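Local coordinates for ABC transporter periplasmic peptide-binding protein (Pseudoalteromonas, PDB 4QFL) that binds dipeptides in the periplasm, here alanine-phenylalanine, and probably hands them to an ABC transporter for import into the cell, at residues 119-124 with 184-189; 112-117 with 155-160. All coordinates share one frame; numbering follows the deposited sequence.

Contact 1: 119-124 with 184-189; sequences IFTFSR and VVLSKE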
loop_
_atom_site.group_PDB
_atom_site.type_symbol
_atom_site.label_atom_id
_atom_site.label_comp_id
_atom_site.label_asym_id
_atom_site.label_seq_id
_atom_site.Cartn_x
_atom_site.Cartn_y
_atom_site.Cartn_z
ATOM N N ILE A 119 12.216 19.465 6.929
ATOM C CA ILE A 119 13.038 19.743 5.772
ATOM C C ILE A 119 13.965 18.571 5.489
ATOM O O ILE A 119 14.141 18.189 4.336
ATOM C CB ILE A 119 13.812 21.063 5.927
ATOM C CG1 ILE A 119 12.818 22.199 6.185
ATOM C CG2 ILE A 119 14.593 21.352 4.674
ATOM C CD1 ILE A 119 13.416 23.443 6.810
ATOM N N PHE A 120 14.536 17.974 6.531
ATOM C CA PHE A 120 15.406 16.825 6.316
ATOM C C PHE A 120 14.669 15.608 5.785
ATOM O O PHE A 120 15.088 14.989 4.808
ATOM C CB PHE A 120 16.121 16.396 7.582
ATOM C CG PHE A 120 16.754 15.040 7.455
ATOM C CD1 PHE A 120 17.979 14.892 6.807
ATOM C CD2 PHE A 120 16.109 13.909 7.931
ATOM C CE1 PHE A 120 18.567 13.634 6.665
ATOM C CE2 PHE A 120 16.687 12.642 7.792
ATOM C CZ PHE A 120 17.913 12.503 7.156
ATOM N N THR A 121 13.602 15.238 6.476
ATOM C CA THR A 121 12.804 14.073 6.105
ATOM C C THR A 121 12.368 14.108 4.649
ATOM O O THR A 121 12.493 13.116 3.910
ATOM C CB THR A 121 11.547 13.977 6.982
ATOM O OG1 THR A 121 11.935 13.832 8.349
ATOM C CG2 THR A 121 10.698 12.780 6.558
ATOM N N PHE A 122 11.846 15.255 4.236
ATOM C CA PHE A 122 11.283 15.353 2.894
ATOM C C PHE A 122 12.280 15.756 1.807
ATOM O O PHE A 122 12.127 15.351 0.653
ATOM C CB PHE A 122 9.977 16.166 2.893
ATOM C CG PHE A 122 8.879 15.490 3.679
ATOM C CD1 PHE A 122 8.187 14.418 3.139
ATOM C CD2 PHE A 122 8.603 15.870 4.982
ATOM C CE1 PHE A 122 7.224 13.770 3.861
ATOM C CE2 PHE A 122 7.637 15.218 5.711
ATOM C CZ PHE A 122 6.953 14.160 5.149
ATOM N N SER A 123 13.320 16.500 2.164
ATOM C CA SER A 123 14.362 16.770 1.190
ATOM C C SER A 123 15.171 15.502 0.921
ATOM O O SER A 123 15.785 15.383 -0.130
ATOM C CB SER A 123 15.265 17.929 1.613
ATOM O OG SER A 123 16.085 17.571 2.707
ATOM N N ARG A 124 15.161 14.545 1.845
ATOM C CA ARG A 124 15.812 13.262 1.569
ATOM C C ARG A 124 15.278 12.633 0.275
ATOM O O ARG A 124 15.991 11.921 -0.428
ATOM C CB ARG A 124 15.646 12.282 2.741
ATOM C CG ARG A 124 16.189 10.883 2.443
ATOM C CD ARG A 124 16.154 9.935 3.631
ATOM N NE ARG A 124 16.789 8.660 3.290
ATOM C CZ ARG A 124 16.820 7.604 4.097
ATOM N NH1 ARG A 124 16.252 7.660 5.292
ATOM N NH2 ARG A 124 17.408 6.486 3.706
ATOM N N VAL A 184 5.983 9.835 6.865
ATOM C CA VAL A 184 6.227 10.052 8.289
ATOM C C VAL A 184 7.348 11.039 8.474
ATOM O O VAL A 184 8.125 11.282 7.552
ATOM C CB VAL A 184 6.598 8.768 9.018
ATOM C CG1 VAL A 184 5.497 7.723 8.850
ATOM C CG2 VAL A 184 7.936 8.245 8.534
ATOM N N VAL A 185 7.430 11.599 9.674
ATOM C CA VAL A 185 8.508 12.519 10.033
ATOM C C VAL A 185 9.679 11.824 10.735
ATOM O O VAL A 185 9.487 11.126 11.737
ATOM C CB VAL A 185 7.987 13.636 10.949
ATOM C CG1 VAL A 185 9.134 14.524 11.397
ATOM C CG2 VAL A 185 6.930 14.444 10.224
ATOM N N LEU A 186 10.887 12.035 10.215
ATOM C CA LEU A 186 12.090 11.412 10.763
ATOM C C LEU A 186 12.919 12.381 11.603
ATOM O O LEU A 186 12.664 13.581 11.605
ATOM C CB LEU A 186 12.961 10.850 9.635
ATOM C CG LEU A 186 12.263 9.900 8.664
ATOM C CD1 LEU A 186 13.226 9.452 7.570
ATOM C CD2 LEU A 186 11.752 8.723 9.430
ATOM N N SER A 187 13.914 11.842 12.304
ATOM C CA SER A 187 14.809 12.634 13.152
ATOM C C SER A 187 16.075 13.108 12.442
ATOM O O SER A 187 16.931 12.296 12.080
ATOM C CB SER A 187 15.243 11.835 14.379
ATOM O OG SER A 187 16.280 12.526 15.060
ATOM N N LYS A 188 16.205 14.419 12.271
ATOM C CA LYS A 188 17.423 14.977 11.708
ATOM C C LYS A 188 18.594 14.818 12.663
ATOM O O LYS A 188 19.710 14.498 12.242
ATOM C CB LYS A 188 17.257 16.444 11.331
ATOM C CG LYS A 188 18.467 16.960 10.570
ATOM C CD LYS A 188 18.353 18.411 10.176
ATOM C CE LYS A 188 19.582 18.823 9.383
ATOM N NZ LYS A 188 19.550 20.251 8.968
ATOM N N GLU A 189 18.355 15.037 13.951
ATOM C CA GLU A 189 19.444 14.901 14.909
ATOM C C GLU A 189 20.026 13.491 14.886
ATOM O O GLU A 189 21.237 13.315 14.865
ATOM C CB GLU A 189 19.019 15.286 16.324
ATOM C CG GLU A 189 20.170 15.179 17.316
ATOM C CD GLU A 189 19.798 15.638 18.708
ATOM O OE1 GLU A 189 18.586 15.736 18.988
ATOM O OE2 GLU A 189 20.719 15.900 19.520
#

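Contact 2: 112-117 with 155-160; sequences EFNADD and IVRVSD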
loop_
_atom_site.group_PDB
_atom_site.type_symbol
_atom_site.label_atom_id
_atom_site.label_comp_id
_atom_site.label_asym_id
_atom_site.label_seq_id
_atom_site.Cartn_x
_atom_site.Cartn_y
_atom_site.Cartn_z
ATOM N N GLU A 112 13.736 19.182 20.677
ATOM C CA GLU A 112 12.450 18.661 20.245
ATOM C C GLU A 112 12.246 18.845 18.743
ATOM O O GLU A 112 12.984 19.574 18.073
ATOM C CB GLU A 112 11.313 19.319 21.037
ATOM C CG GLU A 112 11.403 19.078 22.538
ATOM C CD GLU A 112 10.193 19.578 23.298
ATOM O OE1 GLU A 112 9.433 20.391 22.733
ATOM O OE2 GLU A 112 9.998 19.165 24.460
ATOM N N PHE A 113 11.233 18.165 18.227
ATOM C CA PHE A 113 10.833 18.264 16.830
ATOM C C PHE A 113 10.624 19.709 16.349
ATOM O O PHE A 113 9.965 20.520 17.013
ATOM C CB PHE A 113 9.562 17.436 16.611
ATOM C CG PHE A 113 8.802 17.828 15.400
ATOM C CD1 PHE A 113 9.333 17.611 14.141
ATOM C CD2 PHE A 113 7.557 18.419 15.510
ATOM C CE1 PHE A 113 8.636 17.982 13.009
ATOM C CE2 PHE A 113 6.852 18.795 14.389
ATOM C CZ PHE A 113 7.394 18.575 13.131
ATOM N N ASN A 114 11.202 20.031 15.195
ATOM C CA ASN A 114 11.007 21.351 14.600
ATOM C C ASN A 114 11.103 21.297 13.088
ATOM O O ASN A 114 11.180 20.209 12.501
ATOM C CB ASN A 114 11.992 22.379 15.174
ATOM C CG ASN A 114 13.433 22.051 14.851
ATOM O OD1 ASN A 114 13.738 21.510 13.789
ATOM N ND2 ASN A 114 14.334 22.368 15.778
ATOM N N ALA A 115 11.082 22.471 12.466
ATOM C CA ALA A 115 11.114 22.597 11.009
ATOM C C ALA A 115 12.278 21.857 10.349
ATOM O O ALA A 115 12.158 21.380 9.228
ATOM C CB ALA A 115 11.136 24.066 10.615
ATOM N N ASP A 116 13.413 21.792 11.038
ATOM C CA ASP A 116 14.599 21.135 10.500
ATOM C C ASP A 116 14.357 19.660 10.177
ATOM O O ASP A 116 14.918 19.126 9.219
ATOM C CB ASP A 116 15.762 21.266 11.478
ATOM C CG ASP A 116 16.331 22.663 11.513
ATOM O OD1 ASP A 116 16.117 23.408 10.535
ATOM O OD2 ASP A 116 17.007 23.008 12.507
ATOM N N ASP A 117 13.528 19.011 10.988
ATOM C CA ASP A 117 13.195 17.599 10.805
ATOM C C ASP A 117 12.319 17.385 9.582
ATOM O O ASP A 117 12.454 16.392 8.861
ATOM C CB ASP A 117 12.490 17.079 12.048
ATOM C CG ASP A 117 13.328 17.251 13.296
ATOM O OD1 ASP A 117 14.448 16.703 13.326
ATOM O OD2 ASP A 117 12.876 17.951 14.231
ATOM N N ILE A 155 11.886 23.321 0.318
ATOM C CA ILE A 155 11.066 23.583 1.482
ATOM C C ILE A 155 11.746 24.715 2.228
ATOM O O ILE A 155 12.871 24.562 2.712
ATOM C CB ILE A 155 10.992 22.362 2.413
ATOM C CG1 ILE A 155 10.652 21.106 1.618
ATOM C CG2 ILE A 155 9.986 22.610 3.546
ATOM C CD1 ILE A 155 10.645 19.844 2.450
ATOM N N VAL A 156 11.080 25.859 2.294
ATOM C CA VAL A 156 11.631 27.008 3.003
ATOM C C VAL A 156 11.463 26.823 4.496
ATOM O O VAL A 156 10.442 26.315 4.958
ATOM C CB VAL A 156 10.934 28.328 2.603
ATOM C CG1 VAL A 156 11.390 29.470 3.506
ATOM C CG2 VAL A 156 11.175 28.654 1.128
ATOM N N ARG A 157 12.477 27.240 5.244
ATOM C CA ARG A 157 12.380 27.295 6.686
ATOM C C ARG A 157 11.913 28.675 7.091
ATOM O O ARG A 157 12.734 29.569 7.310
ATOM C CB ARG A 157 13.735 27.034 7.316
ATOM C CG ARG A 157 13.673 26.897 8.818
ATOM C CD ARG A 157 15.060 26.887 9.414
ATOM N NE ARG A 157 15.078 26.126 10.649
ATOM C CZ ARG A 157 14.652 26.601 11.811
ATOM N NH1 ARG A 157 14.193 27.845 11.890
ATOM N NH2 ARG A 157 14.692 25.838 12.895
ATOM N N VAL A 158 10.605 28.869 7.189
ATOM C CA VAL A 158 10.120 30.198 7.512
ATOM C C VAL A 158 10.332 30.490 8.989
ATOM O O VAL A 158 10.597 31.621 9.365
ATOM C CB VAL A 158 8.655 30.416 7.100
ATOM C CG1 VAL A 158 8.214 29.346 6.128
ATOM C CG2 VAL A 158 7.768 30.428 8.311
ATOM N N SER A 159 10.229 29.468 9.828
ATOM C CA SER A 159 10.617 29.606 11.225
ATOM C C SER A 159 10.785 28.247 11.904
ATOM O O SER A 159 10.571 27.204 11.284
ATOM C CB SER A 159 9.642 30.503 12.005
ATOM O OG SER A 159 8.342 29.948 12.084
ATOM N N ASP A 160 11.170 28.274 13.178
ATOM C CA ASP A 160 11.438 27.057 13.932
ATOM C C ASP A 160 10.301 26.044 13.818
ATOM O O ASP A 160 10.540 24.832 13.836
ATOM C CB ASP A 160 11.713 27.388 15.400
ATOM C CG ASP A 160 13.129 27.904 15.628
ATOM O OD1 ASP A 160 14.025 27.593 14.811
ATOM O OD2 ASP A 160 13.355 28.612 16.632
#

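Contact 1: 119-124 with 184-189
Helix 115-126 packs here against the segment that leads into helix 188-196, with T121 and F120 meeting L186 and K188 inside a periplasmic binding-protein fold. T121 sits at the centre. Its OG1 accepts a hydrogen bond from L186 N at 2.8 Å, with an N-H...O angle of 152°, and its own proton goes to D117 O one helical turn back. With chi1 at -61°, OG1 lies beside the backbone N and CG2 anti to it; the methyl reaches the same segment a little earlier in the chain, 3.1 Å from V184 O and near the CG of L186. A threonine suits the place by offering a hydroxyl and a methyl from one short branch. F120 meets K188 by aliphatic contact: F120 CB is 3.8 Å from K188 CG, and the lysine chain, extended beyond CG, slants across the base of the ring, using its methylenes as hydrophobic cover. L186 points its CD1 at the edge of the R124 guanidinium, 4.2 Å from NH1; the charge of R124 itself is met by D204. S187, at the N-cap, caps helix 188-196 by accepting from Y190 N through its OG. The buried hydroxyl of T121 thus has partners on both sides, tying an otherwise largely nonpolar interface to the incoming backbone at one defined point.

Contact 2: 112-117 with 155-160
R157 and D116 face each other at the surface with the guanidinium edge turned to the carboxylate. R157 NE donates to D116 OD1 at 2.9 Å, and the bond is practically straight, 179° at the hydrogen. The oxygen lies in the guanidinium plane, yet the donor arrives from above the carboxylate plane, since the two flat groups are turned 55° apart. R157 can reach this far because CG is anti to its backbone N and the chain runs extended to NE. Its other end is held by its own segment: NH1 and NH2 both grip D160 OD1, NH2 at 2.7 Å on the anti lone pair and NH1 from above the carboxylate plane. One arginine therefore stands between two acids, which would be expected to offset the repulsion between the two carboxylates. A115 CB lies over one face of the guanidinium, and a small methyl suits a place so near the strand, where it also comes 3.3 Å from S159 O.

Between the segments the backbone supplies the second link, A115 N to D160 O at 2.8 Å, and N114 CB rests 3.1 Å from that same oxygen. This is the first turn of helix 115-126, opened by a capping box: N114 OD1 accepts from D116 N, while D117 OD2 accepts from N114 N. Asparagine and aspartate fit these positions because N114 brings an acceptor to an amide of the first turn, and D117 brings one back to the amide of the N-cap residue. The partner, strand 152-159, is an edge strand of a four-stranded antiparallel sheet, and V158 and S159 form a classic beta bulge. D117 has a further partner in R111, a salt bridge through OD2.

Both contacts use helix 115-126: contact 2 involves its first turn and contact 1 the turns that follow, and their centres are 10 Å apart. They meet at D117 and K188, where K188 N lies 3.1 Å from D117 OD1, a probable hydrogen bond that joins the start of one helix to the start of the other. Nearby, K188 CD packs 3.6 Å from D116 O, and I119 CD1 is 3.6 Å from R157 CB, so the helix is fitted between the strand and the 184-189 segment. Neither contact is part of the dipeptide pocket; the side chain of V184 in contact 1 is about 12 Å from the bound alanine.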